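Orf c02003 protein (Sulfolobus solfataricus P2, PDB 2Q00) is of unknown function but belongs to the archaeal PaREP1 family and folds as a compact single chain built mainly of helices. Local coordinates at residues A[16-21]-A[28-33]; A[76-81]-A[111-116]; A[90-93]-A[97-100]. One frame throughout, in Å; residues are numbered along the deposited sequence.

Interaction 1 (A[16-21]-A[28-33]); sequences EFLSKG and EKYYKA
Phe17 and Leu18, in the last turn of helix 6-19, face Lys29 and Tyr30 across an antiparallel helical hairpin whose short connection leads into helix 23-45. The first helix ends in a Schellman motif with Gly21 (positive phi) as C-prime residue: Asp22 N bonds to Phe17 O, and Gly21 N to Leu18 O at 2.8 Å. Here the touching atoms belong to side chains, and no hydrogen bond joins the segments. Lys29 bends at three successive torsions and lays its aliphatic middle obliquely against the Phe17 ring, CD lying 3.5 Å from Phe17 CE2. In the second pair, Leu18 and Tyr30 cross at about a right angle. Leu18 CD1 comes to the edge of the phenol, near the ring plane, and its nearest approach is to Tyr30 OH, at 3.2 Å. With CG anti to its carbonyl carbon (chi1 -79°), Tyr30 brings this outer end back toward helix 6-19, where its hydroxyl is hydrogen-bonded to Glu15 OE1, giving the polar tip of a buried ring a partner. Helix 101-122 packs on the same pair, with Lys108 touching both Leu18 and Tyr30, while Leu89 of helix 79-95 also reaches Tyr30.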
ATOM      1  N   GLU A  16      -4.460  -9.000  11.405  1.00 55.53           N
ATOM      2  CA  GLU A  16      -4.216  -9.934  12.505  1.00 59.79           C
ATOM      3  C   GLU A  16      -3.368  -9.302  13.604  1.00 57.68           C
ATOM      4  O   GLU A  16      -3.719  -9.365  14.784  1.00 58.98           O
ATOM      5  CB  GLU A  16      -3.514 -11.203  12.001  1.00 58.45           C
ATOM      6  CG  GLU A  16      -4.415 -12.178  11.246  1.00 64.79           C
ATOM      7  CD  GLU A  16      -3.703 -13.484  10.869  1.00 67.42           C
ATOM      8  OE1 GLU A  16      -4.400 -14.426  10.420  1.00 76.22           O
ATOM      9  OE2 GLU A  16      -2.454 -13.570  11.018  1.00 61.99           O
ATOM     10  N   PHE A  17      -2.242  -8.713  13.208  1.00 57.82           N
ATOM     11  CA  PHE A  17      -1.329  -8.053  14.136  1.00 56.03           C
ATOM     12  C   PHE A  17      -2.021  -6.940  14.907  1.00 56.85           C
ATOM     13  O   PHE A  17      -1.794  -6.774  16.110  1.00 55.48           O
ATOM     14  CB  PHE A  17      -0.142  -7.468  13.374  1.00 55.10           C
ATOM     15  CG  PHE A  17       0.882  -8.482  12.983  1.00 55.58           C
ATOM     16  CD1 PHE A  17       1.509  -9.258  13.955  1.00 51.77           C
ATOM     17  CD2 PHE A  17       1.245  -8.641  11.648  1.00 58.55           C
ATOM     18  CE1 PHE A  17       2.487 -10.183  13.609  1.00 53.46           C
ATOM     19  CE2 PHE A  17       2.224  -9.562  11.279  1.00 58.96           C
ATOM     20  CZ  PHE A  17       2.852 -10.337  12.263  1.00 60.26           C
ATOM     21  N   LEU A  18      -2.856  -6.180  14.204  1.00 58.00           N
ATOM     22  CA  LEU A  18      -3.594  -5.076  14.812  1.00 58.75           C
ATOM     23  C   LEU A  18      -4.467  -5.648  15.937  1.00 60.29           C
ATOM     24  O   LEU A  18      -4.439  -5.167  17.072  1.00 58.30           O
ATOM     25  CB  LEU A  18      -4.475  -4.401  13.757  1.00 54.93           C
ATOM     26  CG  LEU A  18      -4.876  -2.934  13.950  1.00 60.01           C
ATOM     27  CD1 LEU A  18      -5.989  -2.571  12.950  1.00 52.45           C
ATOM     28  CD2 LEU A  18      -5.351  -2.700  15.383  1.00 68.48           C
ATOM     29  N   SER A  19      -5.221  -6.697  15.603  1.00 60.18           N
ATOM     30  CA  SER A  19      -6.112  -7.362  16.549  1.00 63.21           C
ATOM     31  C   SER A  19      -5.405  -7.854  17.793  1.00 62.77           C
ATOM     32  O   SER A  19      -6.011  -7.940  18.853  1.00 64.15           O
ATOM     33  CB  SER A  19      -6.816  -8.547  15.885  1.00 64.33           C
ATOM     34  OG  SER A  19      -7.762  -8.111  14.921  1.00 72.57           O
ATOM     35  N   LYS A  20      -4.128  -8.190  17.663  1.00 63.52           N
ATOM     36  CA  LYS A  20      -3.363  -8.675  18.803  1.00 64.68           C
ATOM     37  C   LYS A  20      -2.553  -7.552  19.439  1.00 65.12           C
ATOM     38  O   LYS A  20      -1.720  -7.798  20.312  1.00 65.57           O
ATOM     39  CB  LYS A  20      -2.425  -9.808  18.369  1.00 64.81           C
ATOM     40  CG  LYS A  20      -3.139 -11.021  17.788  1.00 65.15           C
ATOM     41  CD  LYS A  20      -2.144 -12.000  17.175  1.00 66.56           C
ATOM     42  CE  LYS A  20      -2.846 -13.140  16.455  1.00 71.51           C
ATOM     43  NZ  LYS A  20      -3.635 -13.992  17.393  1.00 78.42           N
ATOM     44  N   GLY A  21      -2.799  -6.323  18.992  1.00 64.75           N
ATOM     45  CA  GLY A  21      -2.089  -5.181  19.533  1.00 64.11           C
ATOM     46  C   GLY A  21      -0.676  -4.950  19.013  1.00 64.90           C
ATOM     47  O   GLY A  21       0.013  -4.052  19.500  1.00 66.12           O
ATOM     48  N   GLU A  28       3.763  -2.138   9.200  1.00 44.95           N
ATOM     49  CA  GLU A  28       4.636  -2.602   8.136  1.00 46.81           C
ATOM     50  C   GLU A  28       3.903  -3.488   7.127  1.00 44.64           C
ATOM     51  O   GLU A  28       4.167  -3.413   5.926  1.00 45.73           O
ATOM     52  CB  GLU A  28       5.843  -3.338   8.726  1.00 46.42           C
ATOM     53  CG  GLU A  28       6.935  -3.648   7.696  1.00 57.18           C
ATOM     54  CD  GLU A  28       7.134  -2.527   6.665  1.00 71.66           C
ATOM     55  OE1 GLU A  28       7.271  -1.345   7.056  1.00 72.19           O
ATOM     56  OE2 GLU A  28       7.151  -2.835   5.454  1.00 77.88           O
ATOM     57  N   LYS A  29       2.975  -4.316   7.606  1.00 45.36           N
ATOM     58  CA  LYS A  29       2.231  -5.192   6.706  1.00 44.66           C
ATOM     59  C   LYS A  29       1.245  -4.389   5.888  1.00 44.77           C
ATOM     60  O   LYS A  29       1.017  -4.689   4.706  1.00 45.70           O
ATOM     61  CB  LYS A  29       1.504  -6.291   7.482  1.00 48.11           C
ATOM     62  CG  LYS A  29       2.282  -7.602   7.560  1.00 47.14           C
ATOM     63  CD  LYS A  29       3.390  -7.576   8.585  1.00 55.13           C
ATOM     64  CE  LYS A  29       4.619  -8.345   8.101  1.00 56.34           C
ATOM     65  NZ  LYS A  29       4.289  -9.615   7.394  1.00 54.67           N
ATOM     66  N   TYR A  30       0.659  -3.369   6.514  1.00 45.60           N
ATOM     67  CA  TYR A  30      -0.280  -2.503   5.815  1.00 43.03           C
ATOM     68  C   TYR A  30       0.476  -1.782   4.715  1.00 42.52           C
ATOM     69  O   TYR A  30      -0.043  -1.587   3.620  1.00 44.35           O
ATOM     70  CB  TYR A  30      -0.890  -1.473   6.762  1.00 45.33           C
ATOM     71  CG  TYR A  30      -2.009  -1.999   7.636  1.00 43.99           C
ATOM     72  CD1 TYR A  30      -3.177  -2.503   7.068  1.00 42.82           C
ATOM     73  CD2 TYR A  30      -1.903  -1.977   9.034  1.00 44.58           C
ATOM     74  CE1 TYR A  30      -4.217  -2.974   7.863  1.00 45.68           C
ATOM     75  CE2 TYR A  30      -2.941  -2.441   9.845  1.00 43.59           C
ATOM     76  CZ  TYR A  30      -4.104  -2.942   9.250  1.00 44.42           C
ATOM     77  OH  TYR A  30      -5.156  -3.399  10.017  1.00 47.35           O
ATOM     78  N   TYR A  31       1.707  -1.374   5.011  1.00 41.47           N
ATOM     79  CA  TYR A  31       2.500  -0.680   4.010  1.00 44.99           C
ATOM     80  C   TYR A  31       2.838  -1.640   2.866  1.00 42.63           C
ATOM     81  O   TYR A  31       2.711  -1.292   1.699  1.00 45.01           O
ATOM     82  CB  TYR A  31       3.782  -0.124   4.623  1.00 48.33           C
ATOM     83  CG  TYR A  31       4.651   0.588   3.609  1.00 51.97           C
ATOM     84  CD1 TYR A  31       4.200   1.746   2.967  1.00 50.53           C
ATOM     85  CD2 TYR A  31       5.916   0.095   3.275  1.00 50.28           C
ATOM     86  CE1 TYR A  31       4.984   2.390   2.022  1.00 46.84           C
ATOM     87  CE2 TYR A  31       6.706   0.733   2.331  1.00 47.77           C
ATOM     88  CZ  TYR A  31       6.230   1.881   1.706  1.00 52.78           C
ATOM     89  OH  TYR A  31       6.979   2.499   0.743  1.00 59.58           O
ATOM     90  N   LYS A  32       3.280  -2.847   3.207  1.00 43.30           N
ATOM     91  CA  LYS A  32       3.602  -3.843   2.191  1.00 43.09           C
ATOM     92  C   LYS A  32       2.366  -4.127   1.346  1.00 42.47           C
ATOM     93  O   LYS A  32       2.474  -4.338   0.145  1.00 44.75           O
ATOM     94  CB  LYS A  32       4.109  -5.133   2.838  1.00 45.22           C
ATOM     95  CG  LYS A  32       5.537  -5.034   3.340  1.00 47.19           C
ATOM     96  CD  LYS A  32       6.014  -6.347   3.933  1.00 45.94           C
ATOM     97  CE  LYS A  32       7.488  -6.288   4.347  1.00 45.16           C
ATOM     98  NZ  LYS A  32       7.935  -7.642   4.834  1.00 60.23           N
ATOM     99  N   ALA A  33       1.194  -4.121   1.978  1.00 41.26           N
ATOM    100  CA  ALA A  33      -0.056  -4.340   1.260  1.00 41.75           C
ATOM    101  C   ALA A  33      -0.206  -3.223   0.238  1.00 42.57           C
ATOM    102  O   ALA A  33      -0.637  -3.452  -0.895  1.00 45.56           O
ATOM    103  CB  ALA A  33      -1.264  -4.333   2.231  1.00 37.92           C
TER

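Interaction 2 (A[76-81]-A[111-116]); sequences NTEIPI and VRKLVI
Lys113 NZ donates to Glu78 OE1 at 2.8 Å, taking the syn lone pair of that oxygen, and a weak second bond from Lys113 NZ to Glu78 OE2 measures 3.1 Å. Both carboxylate oxygens thus engage the one ammonium in a forked salt bridge. The two side chains meet at about a right angle; with CG anti to its amide nitrogen (chi1 -161°) and the rest extended, Lys113 reaches across to the carboxylate. Behind the acid, Asn76 OD1 accepts from Glu78 N at 2.9 Å, a capping bond bent to 137° with the donor tilted from the carbonyl plane, which steadies the turn leading into helix 79-95. Deeper in, Leu114 CD1 rests 4.1 Å from Ile79 CB, in the two residues whose CA atoms are the nearest pair across the segments. Leu114 also packs on Ala34, Ala37 and Leu41 of helix 23-45 and on Leu82. Replacing Glu78 with alanine removes the carboxylate and is likely to leave the Lys113 ammonium without its mate and free to turn. The contact combines a salt bridge at the surface with one aliphatic pair in the interior, and the carboxylate, near a helix start, probably gains some stabilisation from the helix dipole.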
ATOM      1  N   ASN A  76      -7.300   7.008 -11.219  1.00 74.95           N
ATOM      2  CA  ASN A  76      -8.104   7.312 -10.037  1.00 71.24           C
ATOM      3  C   ASN A  76      -7.446   8.401  -9.193  1.00 67.51           C
ATOM      4  O   ASN A  76      -6.421   8.170  -8.554  1.00 65.50           O
ATOM      5  CB  ASN A  76      -8.311   6.059  -9.185  1.00 70.72           C
ATOM      6  CG  ASN A  76      -9.243   6.306  -8.021  1.00 71.64           C
ATOM      7  OD1 ASN A  76      -8.926   7.068  -7.114  1.00 78.80           O
ATOM      8  ND2 ASN A  76     -10.410   5.670  -8.048  1.00 76.51           N
ATOM      9  N   THR A  77      -8.057   9.583  -9.192  1.00 64.42           N
ATOM     10  CA  THR A  77      -7.539  10.733  -8.457  1.00 60.13           C
ATOM     11  C   THR A  77      -7.071  10.476  -7.016  1.00 58.40           C
ATOM     12  O   THR A  77      -6.103  11.092  -6.557  1.00 60.19           O
ATOM     13  CB  THR A  77      -8.570  11.911  -8.470  1.00 62.38           C
ATOM     14  OG1 THR A  77      -9.898  11.414  -8.237  1.00 61.68           O
ATOM     15  CG2 THR A  77      -8.536  12.633  -9.819  1.00 57.18           C
ATOM     16  N   GLU A  78      -7.719   9.551  -6.313  1.00 55.30           N
ATOM     17  CA  GLU A  78      -7.363   9.258  -4.925  1.00 52.41           C
ATOM     18  C   GLU A  78      -6.087   8.484  -4.607  1.00 52.96           C
ATOM     19  O   GLU A  78      -5.515   8.673  -3.536  1.00 52.51           O
ATOM     20  CB  GLU A  78      -8.487   8.503  -4.230  1.00 51.74           C
ATOM     21  CG  GLU A  78      -9.843   9.147  -4.255  1.00 47.33           C
ATOM     22  CD  GLU A  78     -10.792   8.456  -3.292  1.00 45.68           C
ATOM     23  OE1 GLU A  78     -10.527   8.494  -2.065  1.00 44.99           O
ATOM     24  OE2 GLU A  78     -11.794   7.865  -3.753  1.00 46.76           O
ATOM     25  N   ILE A  79      -5.611   7.623  -5.498  1.00 53.69           N
ATOM     26  CA  ILE A  79      -4.453   6.823  -5.102  1.00 55.04           C
ATOM     27  C   ILE A  79      -3.201   7.570  -4.675  1.00 53.06           C
ATOM     28  O   ILE A  79      -2.490   7.113  -3.776  1.00 55.64           O
ATOM     29  CB  ILE A  79      -4.094   5.707  -6.146  1.00 56.28           C
ATOM     30  CG1 ILE A  79      -3.176   6.245  -7.225  1.00 57.34           C
ATOM     31  CG2 ILE A  79      -5.382   5.130  -6.771  1.00 54.20           C
ATOM     32  CD1 ILE A  79      -3.895   7.082  -8.244  1.00 74.87           C
ATOM     33  N   PRO A  80      -2.906   8.724  -5.285  1.00 52.49           N
ATOM     34  CA  PRO A  80      -1.684   9.378  -4.802  1.00 51.61           C
ATOM     35  C   PRO A  80      -1.798   9.748  -3.320  1.00 52.19           C
ATOM     36  O   PRO A  80      -0.818   9.687  -2.580  1.00 55.16           O
ATOM     37  CB  PRO A  80      -1.554  10.602  -5.711  1.00 51.94           C
ATOM     38  CG  PRO A  80      -2.991  10.902  -6.097  1.00 52.23           C
ATOM     39  CD  PRO A  80      -3.563   9.521  -6.335  1.00 54.91           C
ATOM     40  N   ILE A  81      -2.992  10.110  -2.868  1.00 52.55           N
ATOM     41  CA  ILE A  81      -3.147  10.453  -1.462  1.00 54.29           C
ATOM     42  C   ILE A  81      -3.333   9.231  -0.559  1.00 50.56           C
ATOM     43  O   ILE A  81      -3.005   9.286   0.625  1.00 49.05           O
ATOM     44  CB  ILE A  81      -4.273  11.482  -1.258  1.00 55.02           C
ATOM     45  CG1 ILE A  81      -5.412  11.224  -2.232  1.00 63.75           C
ATOM     46  CG2 ILE A  81      -3.729  12.886  -1.505  1.00 63.22           C
ATOM     47  CD1 ILE A  81      -6.576  12.190  -2.084  1.00 68.81           C
ATOM     48  N   VAL A 111      -5.348   2.346   3.105  1.00 45.28           N
ATOM     49  CA  VAL A 111      -4.668   1.228   2.461  1.00 50.15           C
ATOM     50  C   VAL A 111      -5.727   0.264   1.906  1.00 49.07           C
ATOM     51  O   VAL A 111      -5.620  -0.196   0.773  1.00 50.44           O
ATOM     52  CB  VAL A 111      -3.778   0.453   3.453  1.00 48.24           C
ATOM     53  CG1 VAL A 111      -3.170  -0.757   2.761  1.00 56.95           C
ATOM     54  CG2 VAL A 111      -2.685   1.362   3.990  1.00 52.47           C
ATOM     55  N   ARG A 112      -6.751  -0.023   2.712  1.00 49.25           N
ATOM     56  CA  ARG A 112      -7.820  -0.924   2.296  1.00 50.32           C
ATOM     57  C   ARG A 112      -8.409  -0.482   0.962  1.00 52.11           C
ATOM     58  O   ARG A 112      -8.579  -1.283   0.042  1.00 54.64           O
ATOM     59  CB  ARG A 112      -8.943  -0.957   3.334  1.00 51.05           C
ATOM     60  CG  ARG A 112      -9.866  -2.176   3.216  1.00 58.04           C
ATOM     61  CD  ARG A 112     -11.296  -1.883   3.694  1.00 61.14           C
ATOM     62  NE  ARG A 112     -11.960  -3.055   4.278  1.00 72.54           N
ATOM     63  CZ  ARG A 112     -12.154  -4.225   3.661  1.00 80.70           C
ATOM     64  NH1 ARG A 112     -11.741  -4.421   2.408  1.00 79.46           N
ATOM     65  NH2 ARG A 112     -12.756  -5.216   4.310  1.00 75.23           N
ATOM     66  N   LYS A 113      -8.717   0.802   0.862  1.00 50.46           N
ATOM     67  CA  LYS A 113      -9.303   1.372  -0.347  1.00 47.59           C
ATOM     68  C   LYS A 113      -8.345   1.212  -1.519  1.00 44.44           C
ATOM     69  O   LYS A 113      -8.746   0.997  -2.658  1.00 43.98           O
ATOM     70  CB  LYS A 113      -9.610   2.860  -0.109  1.00 48.89           C
ATOM     71  CG  LYS A 113     -10.611   3.476  -1.081  1.00 56.99           C
ATOM     72  CD  LYS A 113     -11.134   4.823  -0.552  1.00 64.47           C
ATOM     73  CE  LYS A 113     -12.159   5.467  -1.485  1.00 65.88           C
ATOM     74  NZ  LYS A 113     -12.560   6.817  -0.989  1.00 68.92           N
ATOM     75  N   LEU A 114      -7.065   1.321  -1.223  1.00 44.61           N
ATOM     76  CA  LEU A 114      -6.059   1.196  -2.253  1.00 45.45           C
ATOM     77  C   LEU A 114      -5.999  -0.252  -2.707  1.00 46.22           C
ATOM     78  O   LEU A 114      -5.969  -0.547  -3.899  1.00 43.84           O
ATOM     79  CB  LEU A 114      -4.710   1.633  -1.685  1.00 44.73           C
ATOM     80  CG  LEU A 114      -3.508   1.585  -2.610  1.00 45.53           C
ATOM     81  CD1 LEU A 114      -3.821   2.282  -3.927  1.00 42.56           C
ATOM     82  CD2 LEU A 114      -2.331   2.230  -1.898  1.00 44.82           C
ATOM     83  N   VAL A 115      -5.997  -1.156  -1.740  1.00 46.54           N
ATOM     84  CA  VAL A 115      -5.918  -2.571  -2.037  1.00 49.19           C
ATOM     85  C   VAL A 115      -7.053  -3.002  -2.955  1.00 53.04           C
ATOM     86  O   VAL A 115      -6.813  -3.643  -3.979  1.00 54.62           O
ATOM     87  CB  VAL A 115      -5.947  -3.407  -0.738  1.00 45.74           C
ATOM     88  CG1 VAL A 115      -6.029  -4.883  -1.058  1.00 43.69           C
ATOM     89  CG2 VAL A 115      -4.694  -3.121   0.080  1.00 44.28           C
ATOM     90  N   ILE A 116      -8.280  -2.626  -2.603  1.00 56.99           N
ATOM     91  CA  ILE A 116      -9.435  -3.006  -3.404  1.00 58.65           C
ATOM     92  C   ILE A 116      -9.408  -2.379  -4.790  1.00 58.33           C
ATOM     93  O   ILE A 116      -9.834  -3.000  -5.754  1.00 61.02           O
ATOM     94  CB  ILE A 116     -10.752  -2.641  -2.700  1.00 60.55           C
ATOM     95  CG1 ILE A 116     -10.861  -1.127  -2.553  1.00 71.78           C
ATOM     96  CG2 ILE A 116     -10.811  -3.329  -1.328  1.00 57.98           C
ATOM     97  CD1 ILE A 116     -12.215  -0.649  -2.046  1.00 83.50           C
TER

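Interaction 3 (A[90-93]-A[97-100]); sequences HVEG and LSLN
Positive phi at Leu97, where the chain leaves helix 79-95, folds the backbone back so that Ser98 faces the carbonyl of Glu92. The Ser98 hydroxyl sits between its own amide nitrogen and carbonyl carbon (chi1 51°), and from there OG turns back to the same oxygen that its backbone N-H approaches. Glu92 O is consequently gripped twice by one residue. Ser98 N donates to it at 3.0 Å in a nearly straight bond (168°), arriving almost head-on to the carbonyl, whereas Ser98 OG donates at 3.1 Å from well off that direction and slightly tilted from the carbonyl plane. The backbone bond reaches back six residues, a wider closure than the regular turn of an alpha helix, and it follows a pi-type turn at 90-93. One residue further on, Gly93 O receives a weak bond from Leu97 N, 3.1 Å long and bent to 131°. The CA-H of Leu97 also contacts Gly93 O, with CA 3.3 Å away.

The apolar side of the contact is carried by Leu99. Its CG stands anti to the carbonyl carbon, and the branch ending in CD1 is laid against the backbone of Gly93, 3.7 Å from Gly93 CA and 3.8 Å from Gly93 N. Glycine suits this place, because even a beta carbon on it would lie tightly against that methyl. Leu99 continues inward onto Val104 and Leu107 of helix 101-122, while Leu97 touches Val24 of helix 23-45.

Chemically, the helix end is closed by two donors from one serine converging on a single carbonyl, so that a terminal acceptor is satisfied within the chain, while the Leu99 methyl lies on the Gly93 backbone of helix 79-95 and the same side chain touches helix 101-122.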
ATOM      1  N   HIS A  90       4.418   3.564   7.143  1.00 46.68           N
ATOM      2  CA  HIS A  90       5.771   3.052   7.000  1.00 49.38           C
ATOM      3  C   HIS A  90       6.789   3.776   7.878  1.00 51.28           C
ATOM      4  O   HIS A  90       7.459   3.156   8.711  1.00 49.83           O
ATOM      5  CB  HIS A  90       6.210   3.146   5.536  1.00 47.91           C
ATOM      6  CG  HIS A  90       7.523   2.485   5.255  1.00 53.40           C
ATOM      7  ND1 HIS A  90       8.359   2.891   4.235  1.00 60.29           N
ATOM      8  CD2 HIS A  90       8.136   1.433   5.849  1.00 49.15           C
ATOM      9  CE1 HIS A  90       9.432   2.119   4.214  1.00 51.80           C
ATOM     10  NE2 HIS A  90       9.320   1.227   5.182  1.00 53.10           N
ATOM     11  N   VAL A  91       6.912   5.088   7.686  1.00 53.44           N
ATOM     12  CA  VAL A  91       7.868   5.886   8.452  1.00 56.59           C
ATOM     13  C   VAL A  91       7.518   6.042   9.933  1.00 58.68           C
ATOM     14  O   VAL A  91       8.103   5.385  10.792  1.00 62.99           O
ATOM     15  CB  VAL A  91       8.027   7.289   7.839  1.00 56.65           C
ATOM     16  CG1 VAL A  91       8.986   8.112   8.675  1.00 57.25           C
ATOM     17  CG2 VAL A  91       8.534   7.171   6.414  1.00 51.77           C
ATOM     18  N   GLU A  92       6.560   6.912  10.223  1.00 60.74           N
ATOM     19  CA  GLU A  92       6.128   7.168  11.595  1.00 61.29           C
ATOM     20  C   GLU A  92       5.645   5.938  12.356  1.00 61.58           C
ATOM     21  O   GLU A  92       5.713   5.896  13.584  1.00 59.26           O
ATOM     22  CB  GLU A  92       5.022   8.221  11.590  1.00 59.15           C
ATOM     23  CG  GLU A  92       5.527   9.606  11.254  1.00 62.19           C
ATOM     24  CD  GLU A  92       4.408  10.597  11.061  1.00 66.54           C
ATOM     25  OE1 GLU A  92       3.504  10.640  11.924  1.00 61.02           O
ATOM     26  OE2 GLU A  92       4.435  11.331  10.049  1.00 72.87           O
ATOM     27  N   GLY A  93       5.165   4.939  11.626  1.00 62.92           N
ATOM     28  CA  GLY A  93       4.664   3.744  12.275  1.00 65.12           C
ATOM     29  C   GLY A  93       5.703   2.691  12.606  1.00 66.65           C
ATOM     30  O   GLY A  93       6.081   2.515  13.765  1.00 63.76           O
ATOM     31  N   LEU A  97       7.889   4.369  15.507  1.00 78.54           N
ATOM     32  CA  LEU A  97       7.122   3.839  16.639  1.00 77.42           C
ATOM     33  C   LEU A  97       6.367   4.952  17.370  1.00 76.20           C
ATOM     34  O   LEU A  97       6.380   5.014  18.597  1.00 75.22           O
ATOM     35  CB  LEU A  97       8.070   3.151  17.632  1.00 77.80           C
ATOM     36  CG  LEU A  97       9.266   2.369  17.064  1.00 78.91           C
ATOM     37  CD1 LEU A  97      10.186   1.937  18.202  1.00 76.20           C
ATOM     38  CD2 LEU A  97       8.785   1.157  16.273  1.00 79.49           C
ATOM     39  N   SER A  98       5.698   5.819  16.618  1.00 74.72           N
ATOM     40  CA  SER A  98       4.982   6.939  17.219  1.00 74.22           C
ATOM     41  C   SER A  98       3.504   7.111  16.848  1.00 72.92           C
ATOM     42  O   SER A  98       2.983   8.232  16.875  1.00 73.89           O
ATOM     43  CB  SER A  98       5.729   8.237  16.897  1.00 74.18           C
ATOM     44  OG  SER A  98       5.991   8.345  15.507  1.00 74.51           O
ATOM     45  N   LEU A  99       2.820   6.019  16.515  1.00 70.73           N
ATOM     46  CA  LEU A  99       1.403   6.097  16.146  1.00 67.86           C
ATOM     47  C   LEU A  99       0.511   5.336  17.115  1.00 68.06           C
ATOM     48  O   LEU A  99       0.812   4.199  17.482  1.00 70.03           O
ATOM     49  CB  LEU A  99       1.184   5.542  14.735  1.00 64.57           C
ATOM     50  CG  LEU A  99       1.605   6.413  13.549  1.00 63.64           C
ATOM     51  CD1 LEU A  99       1.514   5.608  12.246  1.00 57.74           C
ATOM     52  CD2 LEU A  99       0.709   7.640  13.492  1.00 56.86           C
ATOM     53  N   ASN A 100      -0.588   5.963  17.522  1.00 68.62           N
ATOM     54  CA  ASN A 100      -1.532   5.324  18.437  1.00 68.89           C
ATOM     55  C   ASN A 100      -2.449   4.408  17.632  1.00 68.44           C
ATOM     56  O   ASN A 100      -2.527   4.515  16.412  1.00 67.67           O
ATOM     57  CB  ASN A 100      -2.357   6.381  19.180  1.00 68.38           C
TER

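Overall arrangement
Helices 6-19, 23-45, 79-95 and 101-122 tie the three contacts together. Interactions 1 and 2, with centres 18 Å apart, touch where helix 23-45 meets helix 101-122: Tyr30 O lies 3.3 Å from Val111 CG1, and Ala33 packs on Val111 and Val115. Interactions 1 and 3, about 12 Å apart between centres, join through the stacked rings of Tyr31 and His90. Interactions 2 and 3 do not touch, their nearest atoms being about 8 Å apart, yet both use helix 79-95, one at its start and the other near its end. Along the chain, interaction 1 closes first, and interaction 3 is nested within the loop that interaction 2 closes.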